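Local coordinates for protein L-amino acid deaminase (Proteus vulgaris, PDB 5HXW) that catalyses, in all likelihood, the oxidative deamination of L-amino acids as a membrane-bound, FAD-containing oxidoreductase, at residues T256-G268 against G291-V305. Residues are numbered along the deposited sequence; the frame is centred on the assembly and turned at random.
Sequences TLPAYQSQQLISG and GTYATSPRVIVAPVV. With 16A (cetyl-trimethyl-ammonium), chain J.
Tyr260 and Val301 are joined by a pair of backbone hydrogen bonds, Tyr260 N to Val301 O at 2.6 Å and Val301 N to Tyr260 O at 2.7 Å. This is an antiparallel hydrogen-bonded pair. A second ladder begins at Gln264 with Thr295 and runs through Leu265 with Ala294 to Ile266 with Tyr293. The register slips by two residues between the ladders, where 296-299 loops out. One water bridges the carbonyls beyond Tyr260, donating to Pro258 O and Pro303 O.

The edge of the Tyr260 ring meets Pro303, Tyr260 CD1 to Pro303 CG at 3.7 Å, the two side chains crossing at about a right angle. Pro258 and Val305 meet tip to tip, Pro258 CG to Val305 CG1 at 3.7 Å. Beside the loop 296-299, Gln261 stretches out with CG anti to the backbone N (chi1 -170°). Its amide lies against the end of Ile300, and Ile300 CD1 is 3.5 Å from Gln261 NE2. The Gln263 chain bends at chi2 (-76°), which sets its amide beside Ser296, Gln263 OE1 to Ser296 CB at 3.3 Å. The side chains of Gln264 and Thr295 lie side by side and point the same way, Gln264 CG touching Thr295 CG2. NE2 of Gln264 is hydrogen-bonded to Leu367 O.

Leu257, Ala259, Gln261, Ile300 and Ala302 line the pocket in which a cetyl-trimethyl-ammonium molecule is bound in this crystal. Its alkyl chain runs along the apolar side chains, and its methyl C19 reaches Gln261 OE1 at 3.4 Å. Gln261 and Gln263 also touch FAD, and Gln261 is shared by the two pockets.

Strand 257-266 is hydrogen-bonded on its other edge to strand 386-396. Strand 293-303 pairs further with strands 283-287 and 326-329 in the same mixed sheet. Helix 332-339 packs on Tyr260, Pro303 and Val305.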
ATOM      1  N   THR A 256      10.253  10.894  -2.690  1.00 63.29           N
ATOM      2  CA  THR A 256      10.088   9.599  -2.024  1.00 62.33           C
ATOM      3  C   THR A 256      11.440   8.935  -1.808  1.00 62.75           C
ATOM      4  O   THR A 256      12.371   9.126  -2.596  1.00 63.69           O
ATOM      5  CB  THR A 256       9.196   8.620  -2.824  1.00 61.30           C
ATOM      6  OG1 THR A 256       9.818   8.308  -4.079  1.00 61.37           O
ATOM      7  CG2 THR A 256       7.804   9.191  -3.070  1.00 61.69           C
ATOM      8  N   LEU A 257      11.539   8.159  -0.735  1.00 62.22           N
ATOM      9  CA  LEU A 257      12.706   7.322  -0.496  1.00 62.01           C
ATOM     10  C   LEU A 257      12.280   5.866  -0.347  1.00 61.37           C
ATOM     11  O   LEU A 257      11.205   5.601   0.200  1.00 60.39           O
ATOM     12  CB  LEU A 257      13.492   7.799   0.735  1.00 62.24           C
ATOM     13  CG  LEU A 257      14.304   9.098   0.614  1.00 62.88           C
ATOM     14  CD1 LEU A 257      15.093   9.350   1.888  1.00 62.73           C
ATOM     15  CD2 LEU A 257      15.249   9.072  -0.581  1.00 62.99           C
ATOM     16  N   PRO A 258      13.109   4.919  -0.845  1.00 61.54           N
ATOM     17  CA  PRO A 258      12.787   3.498  -0.706  1.00 61.06           C
ATOM     18  C   PRO A 258      12.827   2.998   0.741  1.00 61.18           C
ATOM     19  O   PRO A 258      13.623   3.474   1.551  1.00 61.16           O
ATOM     20  CB  PRO A 258      13.869   2.806  -1.542  1.00 61.16           C
ATOM     21  CG  PRO A 258      15.002   3.767  -1.560  1.00 62.09           C
ATOM     22  CD  PRO A 258      14.350   5.114  -1.619  1.00 62.10           C
ATOM     23  N   ALA A 259      11.941   2.052   1.040  1.00 61.65           N
ATOM     24  CA  ALA A 259      11.916   1.344   2.316  1.00 62.13           C
ATOM     25  C   ALA A 259      11.645  -0.134   2.054  1.00 62.68           C
ATOM     26  O   ALA A 259      10.928  -0.482   1.112  1.00 63.51           O
ATOM     27  CB  ALA A 259      10.854   1.934   3.225  1.00 61.75           C
ATOM     28  N   TYR A 260      12.221  -0.997   2.882  1.00 63.31           N
ATOM     29  CA  TYR A 260      12.055  -2.439   2.741  1.00 64.30           C
ATOM     30  C   TYR A 260      11.635  -3.098   4.046  1.00 64.74           C
ATOM     31  O   TYR A 260      12.066  -2.689   5.128  1.00 65.61           O
ATOM     32  CB  TYR A 260      13.346  -3.077   2.221  1.00 66.06           C
ATOM     33  CG  TYR A 260      13.543  -2.898   0.740  1.00 67.61           C
ATOM     34  CD1 TYR A 260      14.201  -1.772   0.229  1.00 68.74           C
ATOM     35  CD2 TYR A 260      13.063  -3.851  -0.165  1.00 68.77           C
ATOM     36  CE1 TYR A 260      14.375  -1.601  -1.141  1.00 69.08           C
ATOM     37  CE2 TYR A 260      13.239  -3.692  -1.534  1.00 68.66           C
ATOM     38  CZ  TYR A 260      13.890  -2.567  -2.015  1.00 68.98           C
ATOM     39  OH  TYR A 260      14.062  -2.410  -3.369  1.00 71.01           O
ATOM     40  N   GLN A 261      10.784  -4.115   3.928  1.00 64.32           N
ATOM     41  CA  GLN A 261      10.364  -4.925   5.067  1.00 64.68           C
ATOM     42  C   GLN A 261      10.128  -6.370   4.647  1.00 64.61           C
ATOM     43  O   GLN A 261       9.423  -6.643   3.670  1.00 63.88           O
ATOM     44  CB  GLN A 261       9.110  -4.348   5.725  1.00 64.69           C
ATOM     45  CG  GLN A 261       8.762  -4.998   7.058  1.00 66.95           C
ATOM     46  CD  GLN A 261       7.466  -4.484   7.654  1.00 67.41           C
ATOM     47  OE1 GLN A 261       6.472  -4.282   6.952  1.00 67.09           O
ATOM     48  NE2 GLN A 261       7.472  -4.272   8.963  1.00 68.55           N
ATOM     49  N   SER A 262      10.736  -7.283   5.398  1.00 65.07           N
ATOM     50  CA  SER A 262      10.549  -8.710   5.191  1.00 65.36           C
ATOM     51  C   SER A 262       9.207  -9.164   5.759  1.00 65.65           C
ATOM     52  O   SER A 262       8.756  -8.669   6.799  1.00 65.96           O
ATOM     53  CB  SER A 262      11.694  -9.490   5.826  1.00 66.59           C
ATOM     54  OG  SER A 262      12.931  -9.142   5.232  1.00 67.68           O
ATOM     55  N   GLN A 263       8.572 -10.091   5.047  1.00 65.47           N
ATOM     56  CA  GLN A 263       7.305 -10.698   5.463  1.00 65.10           C
ATOM     57  C   GLN A 263       7.384 -12.221   5.343  1.00 65.88           C
ATOM     58  O   GLN A 263       8.112 -12.753   4.495  1.00 65.51           O
ATOM     59  CB  GLN A 263       6.145 -10.184   4.606  1.00 63.94           C
ATOM     60  CG  GLN A 263       5.877  -8.685   4.660  1.00 64.57           C
ATOM     61  CD  GLN A 263       5.168  -8.232   5.926  1.00 65.78           C
ATOM     62  OE1 GLN A 263       4.288  -8.921   6.453  1.00 66.91           O
ATOM     63  NE2 GLN A 263       5.541  -7.053   6.414  1.00 65.89           N
ATOM     64  N   GLN A 264       6.629 -12.914   6.194  1.00 66.82           N
ATOM     65  CA  GLN A 264       6.508 -14.371   6.119  1.00 68.03           C
ATOM     66  C   GLN A 264       5.081 -14.863   6.377  1.00 68.70           C
ATOM     67  O   GLN A 264       4.254 -14.144   6.950  1.00 68.40           O
ATOM     68  CB  GLN A 264       7.540 -15.079   7.020  1.00 68.75           C
ATOM     69  CG  GLN A 264       7.386 -14.835   8.514  1.00 69.60           C
ATOM     70  CD  GLN A 264       8.594 -15.252   9.333  1.00 70.61           C
ATOM     71  OE1 GLN A 264       9.390 -16.101   8.925  1.00 72.00           O
ATOM     72  NE2 GLN A 264       8.729 -14.657  10.510  1.00 71.12           N
ATOM     73  N   LEU A 265       4.813 -16.089   5.931  1.00 69.80           N
ATOM     74  CA  LEU A 265       3.502 -16.715   6.032  1.00 70.32           C
ATOM     75  C   LEU A 265       3.661 -18.126   6.589  1.00 70.95           C
ATOM     76  O   LEU A 265       4.435 -18.929   6.055  1.00 71.42           O
ATOM     77  CB  LEU A 265       2.846 -16.770   4.650  1.00 71.23           C
ATOM     78  CG  LEU A 265       1.343 -16.520   4.547  1.00 72.95           C
ATOM     79  CD1 LEU A 265       1.070 -15.062   4.190  1.00 71.67           C
ATOM     80  CD2 LEU A 265       0.740 -17.448   3.504  1.00 73.85           C
ATOM     81  N   ILE A 266       2.939 -18.412   7.670  1.00 70.56           N
ATOM     82  CA  ILE A 266       2.964 -19.739   8.307  1.00 70.94           C
ATOM     83  C   ILE A 266       1.587 -20.401   8.343  1.00 71.14           C
ATOM     84  O   ILE A 266       0.557 -19.718   8.304  1.00 69.95           O
ATOM     85  CB  ILE A 266       3.602 -19.725   9.724  1.00 71.61           C
ATOM     86  CG1 ILE A 266       2.925 -18.689  10.638  1.00 71.15           C
ATOM     87  CG2 ILE A 266       5.110 -19.514   9.623  1.00 71.17           C
ATOM     88  CD1 ILE A 266       3.219 -18.858  12.114  1.00 72.10           C
ATOM     89  N   SER A 267       1.590 -21.730   8.412  1.00 72.28           N
ATOM     90  CA  SER A 267       0.369 -22.533   8.469  1.00 73.58           C
ATOM     91  C   SER A 267      -0.397 -22.363   9.786  1.00 74.56           C
ATOM     92  O   SER A 267       0.169 -21.946  10.804  1.00 74.01           O
ATOM     93  CB  SER A 267       0.699 -24.007   8.224  1.00 75.32           C
ATOM     94  OG  SER A 267       1.607 -24.491   9.197  1.00 76.45           O
ATOM     95  N   GLY A 268      -1.688 -22.690   9.746  1.00 75.64           N
ATOM     96  CA  GLY A 268      -2.570 -22.578  10.905  1.00 77.25           C
ATOM     97  C   GLY A 268      -2.368 -23.622  11.988  1.00 79.44           C
ATOM     98  O   GLY A 268      -1.430 -24.431  11.934  1.00 80.08           O
ATOM     99  N   GLY A 291      -7.216 -19.638   7.253  1.00 74.56           N
ATOM    100  CA  GLY A 291      -6.700 -20.186   8.509  1.00 75.11           C
ATOM    101  C   GLY A 291      -5.194 -20.084   8.680  1.00 74.44           C
ATOM    102  O   GLY A 291      -4.683 -20.337   9.772  1.00 75.21           O
ATOM    103  N   THR A 292      -4.486 -19.716   7.607  1.00 72.63           N
ATOM    104  CA  THR A 292      -3.034 -19.469   7.653  1.00 71.51           C
ATOM    105  C   THR A 292      -2.731 -18.132   8.345  1.00 70.11           C
ATOM    106  O   THR A 292      -3.621 -17.286   8.486  1.00 69.70           O
ATOM    107  CB  THR A 292      -2.370 -19.516   6.250  1.00 70.34           C
ATOM    108  OG1 THR A 292      -2.887 -18.465   5.425  1.00 68.90           O
ATOM    109  CG2 THR A 292      -2.605 -20.863   5.569  1.00 71.23           C
ATOM    110  N   TYR A 293      -1.483 -17.952   8.781  1.00 69.48           N
ATOM    111  CA  TYR A 293      -1.087 -16.758   9.531  1.00 69.01           C
ATOM    112  C   TYR A 293       0.044 -15.975   8.879  1.00 67.70           C
ATOM    113  O   TYR A 293       1.085 -16.538   8.517  1.00 68.07           O
ATOM    114  CB  TYR A 293      -0.723 -17.120  10.975  1.00 70.21           C
ATOM    115  CG  TYR A 293      -1.922 -17.395  11.848  1.00 71.89           C
ATOM    116  CD1 TYR A 293      -2.564 -18.641  11.819  1.00 73.05           C
ATOM    117  CD2 TYR A 293      -2.426 -16.409  12.705  1.00 72.00           C
ATOM    118  CE1 TYR A 293      -3.672 -18.895  12.611  1.00 74.47           C
ATOM    119  CE2 TYR A 293      -3.534 -16.660  13.510  1.00 73.62           C
ATOM    120  CZ  TYR A 293      -4.151 -17.902  13.457  1.00 74.60           C
ATOM    121  OH  TYR A 293      -5.247 -18.163  14.244  1.00 76.03           O
ATOM    122  N   ALA A 294      -0.186 -14.673   8.729  1.00 66.44           N
ATOM    123  CA  ALA A 294       0.825 -13.731   8.258  1.00 65.13           C
ATOM    124  C   ALA A 294       1.531 -13.122   9.461  1.00 65.87           C
ATOM    125  O   ALA A 294       0.880 -12.685  10.413  1.00 67.05           O
ATOM    126  CB  ALA A 294       0.179 -12.646   7.410  1.00 63.41           C
ATOM    127  N   THR A 295       2.861 -13.115   9.422  1.00 66.31           N
ATOM    128  CA  THR A 295       3.683 -12.537  10.496  1.00 67.76           C
ATOM    129  C   THR A 295       4.923 -11.815   9.941  1.00 68.14           C
ATOM    130  O   THR A 295       5.450 -12.194   8.889  1.00 67.65           O
ATOM    131  CB  THR A 295       4.042 -13.582  11.596  1.00 69.07           C
ATOM    132  OG1 THR A 295       4.905 -12.993  12.577  1.00 69.49           O
ATOM    133  CG2 THR A 295       4.700 -14.836  11.018  1.00 69.20           C
ATOM    134  N   SER A 296       5.360 -10.766  10.645  1.00 69.40           N
ATOM    135  CA  SER A 296       6.524  -9.958  10.246  1.00 70.13           C
ATOM    136  C   SER A 296       7.211  -9.265  11.429  1.00 71.16           C
ATOM    137  O   SER A 296       6.571  -9.050  12.466  1.00 71.33           O
ATOM    138  CB  SER A 296       6.122  -8.903   9.210  1.00 69.73           C
ATOM    139  OG  SER A 296       5.273  -7.914   9.771  1.00 70.81           O
ATOM    140  N   PRO A 297       8.513  -8.908  11.275  1.00 71.60           N
ATOM    141  CA  PRO A 297       9.178  -8.025  12.246  1.00 72.29           C
ATOM    142  C   PRO A 297       8.704  -6.578  12.097  1.00 72.05           C
ATOM    143  O   PRO A 297       8.113  -6.225  11.069  1.00 70.51           O
ATOM    144  CB  PRO A 297      10.662  -8.126  11.865  1.00 72.26           C
ATOM    145  CG  PRO A 297      10.775  -9.319  10.977  1.00 72.07           C
ATOM    146  CD  PRO A 297       9.467  -9.392  10.258  1.00 71.15           C
ATOM    147  N   ARG A 298       8.959  -5.758  13.114  1.00 74.06           N
ATOM    148  CA  ARG A 298       8.615  -4.333  13.062  1.00 75.50           C
ATOM    149  C   ARG A 298       9.588  -3.522  12.195  1.00 73.83           C
ATOM    150  O   ARG A 298       9.220  -2.463  11.684  1.00 73.82           O
ATOM    151  CB  ARG A 298       8.494  -3.729  14.476  1.00 78.82           C
ATOM    152  CG  ARG A 298       9.808  -3.407  15.174  1.00 81.86           C
ATOM    153  CD  ARG A 298       9.591  -2.769  16.537  1.00 84.53           C
ATOM    154  NE  ARG A 298       9.661  -3.748  17.625  1.00 87.24           N
ATOM    155  CZ  ARG A 298      10.789  -4.191  18.188  1.00 88.97           C
ATOM    156  NH1 ARG A 298      10.729  -5.078  19.174  1.00 90.20           N
ATOM    157  NH2 ARG A 298      11.977  -3.757  17.775  1.00 89.04           N
ATOM    158  N   VAL A 299      10.802  -4.053  12.022  1.00 72.62           N
ATOM    159  CA  VAL A 299      11.944  -3.339  11.431  1.00 71.15           C
ATOM    160  C   VAL A 299      11.757  -2.990   9.946  1.00 68.85           C
ATOM    161  O   VAL A 299      11.578  -3.875   9.102  1.00 68.49           O
ATOM    162  CB  VAL A 299      13.270  -4.115  11.669  1.00 72.51           C
ATOM    163  CG1 VAL A 299      14.449  -3.436  10.984  1.00 72.08           C
ATOM    164  CG2 VAL A 299      13.549  -4.258  13.161  1.00 74.74           C
ATOM    165  N   ILE A 300      11.792  -1.687   9.661  1.00 66.92           N
ATOM    166  CA  ILE A 300      11.796  -1.148   8.296  1.00 64.76           C
ATOM    167  C   ILE A 300      13.237  -0.786   7.914  1.00 64.11           C
ATOM    168  O   ILE A 300      13.920  -0.062   8.644  1.00 63.71           O
ATOM    169  CB  ILE A 300      10.874   0.100   8.156  1.00 64.48           C
ATOM    170  CG1 ILE A 300       9.450  -0.161   8.697  1.00 64.65           C
ATOM    171  CG2 ILE A 300      10.856   0.631   6.722  1.00 63.39           C
ATOM    172  CD1 ILE A 300       8.587  -1.126   7.900  1.00 64.15           C
ATOM    173  N   VAL A 301      13.690  -1.303   6.774  1.00 62.50           N
ATOM    174  CA  VAL A 301      15.039  -1.048   6.271  1.00 62.46           C
ATOM    175  C   VAL A 301      14.982   0.017   5.175  1.00 61.07           C
ATOM    176  O   VAL A 301      14.340  -0.183   4.144  1.00 60.56           O
ATOM    177  CB  VAL A 301      15.719  -2.356   5.772  1.00 62.52           C
ATOM    178  CG1 VAL A 301      16.981  -2.065   4.974  1.00 62.97           C
ATOM    179  CG2 VAL A 301      16.054  -3.268   6.942  1.00 63.15           C
ATOM    180  N   ALA A 302      15.639   1.152   5.414  1.00 60.69           N
ATOM    181  CA  ALA A 302      15.782   2.195   4.397  1.00 60.01           C
ATOM    182  C   ALA A 302      17.174   2.142   3.751  1.00 59.61           C
ATOM    183  O   ALA A 302      18.170   2.507   4.396  1.00 60.02           O
ATOM    184  CB  ALA A 302      15.493   3.577   4.978  1.00 60.60           C
ATOM    185  N   PRO A 303      17.252   1.667   2.485  1.00 58.53           N
ATOM    186  CA  PRO A 303      18.548   1.638   1.797  1.00 58.88           C
ATOM    187  C   PRO A 303      18.996   3.032   1.370  1.00 59.34           C
ATOM    188  O   PRO A 303      18.161   3.881   1.049  1.00 59.07           O
ATOM    189  CB  PRO A 303      18.287   0.759   0.572  1.00 58.25           C
ATOM    190  CG  PRO A 303      16.825   0.882   0.311  1.00 57.77           C
ATOM    191  CD  PRO A 303      16.163   1.137   1.638  1.00 57.34           C
ATOM    192  N   VAL A 304      20.307   3.256   1.387  1.00 60.24           N
ATOM    193  CA  VAL A 304      20.903   4.507   0.926  1.00 61.04           C
ATOM    194  C   VAL A 304      20.823   4.550  -0.601  1.00 61.07           C
ATOM    195  O   VAL A 304      21.325   3.651  -1.275  1.00 61.29           O
ATOM    196  CB  VAL A 304      22.370   4.656   1.404  1.00 62.18           C
ATOM    197  CG1 VAL A 304      22.981   5.966   0.920  1.00 63.47           C
ATOM    198  CG2 VAL A 304      22.455   4.577   2.921  1.00 62.40           C
ATOM    199  N   VAL A 305      20.156   5.579  -1.124  1.00 60.86           N
ATOM    200  CA  VAL A 305      20.128   5.873  -2.564  1.00 60.79           C
ATOM    201  C   VAL A 305      20.757   7.247  -2.840  1.00 62.10           C
ATOM    202  O   VAL A 305      21.188   7.926  -1.903  1.00 62.80           O
ATOM    203  CB  VAL A 305      18.700   5.763  -3.169  1.00 60.23           C
ATOM    204  CG1 VAL A 305      18.257   4.307  -3.241  1.00 58.54           C
ATOM    205  CG2 VAL A 305      17.691   6.618  -2.405  1.00 59.84           C
TER
HETATM  206  C1  16A J 504      19.407  10.295   6.643  1.00 71.89           C
HETATM  207  C2  16A J 504      18.574   9.512   5.653  1.00 71.35           C
HETATM  208  C3  16A J 504      17.200   9.195   6.231  1.00 71.04           C
HETATM  209  C4  16A J 504      16.430   8.253   5.313  1.00 71.12           C
HETATM  210  C5  16A J 504      15.350   7.501   6.078  1.00 70.98           C
HETATM  211  C6  16A J 504      14.155   7.217   5.177  1.00 72.03           C
HETATM  212  C7  16A J 504      12.976   6.682   5.979  1.00 72.72           C
HETATM  213  C8  16A J 504      12.140   5.728   5.136  1.00 73.26           C
HETATM  214  C9  16A J 504      10.667   5.841   5.504  1.00 77.17           C
HETATM  215  C10 16A J 504      10.158   4.551   6.140  1.00 79.77           C
HETATM  216  C11 16A J 504       9.175   4.836   7.268  1.00 81.98           C
HETATM  217  C12 16A J 504       7.742   4.553   6.831  1.00 85.58           C
HETATM  218  C13 16A J 504       7.099   3.468   7.687  1.00 87.78           C
HETATM  219  C14 16A J 504       5.822   2.952   7.032  1.00 89.21           C
HETATM  220  C15 16A J 504       5.712   1.435   7.158  1.00 89.62           C
HETATM  221  C16 16A J 504       4.242   1.004   7.272  1.00 89.70           C
HETATM  222  N1  16A J 504       3.883  -0.332   6.731  1.00 89.70           N
HETATM  223  C17 16A J 504       2.475  -0.581   7.061  1.00 90.38           C
HETATM  224  C18 16A J 504       3.991  -0.397   5.267  1.00 89.57           C
HETATM  225  C19 16A J 504       4.669  -1.422   7.333  1.00 88.61           C
HETATM  226  O   HOH W   1      15.763   5.388   1.520  1.00 53.65           O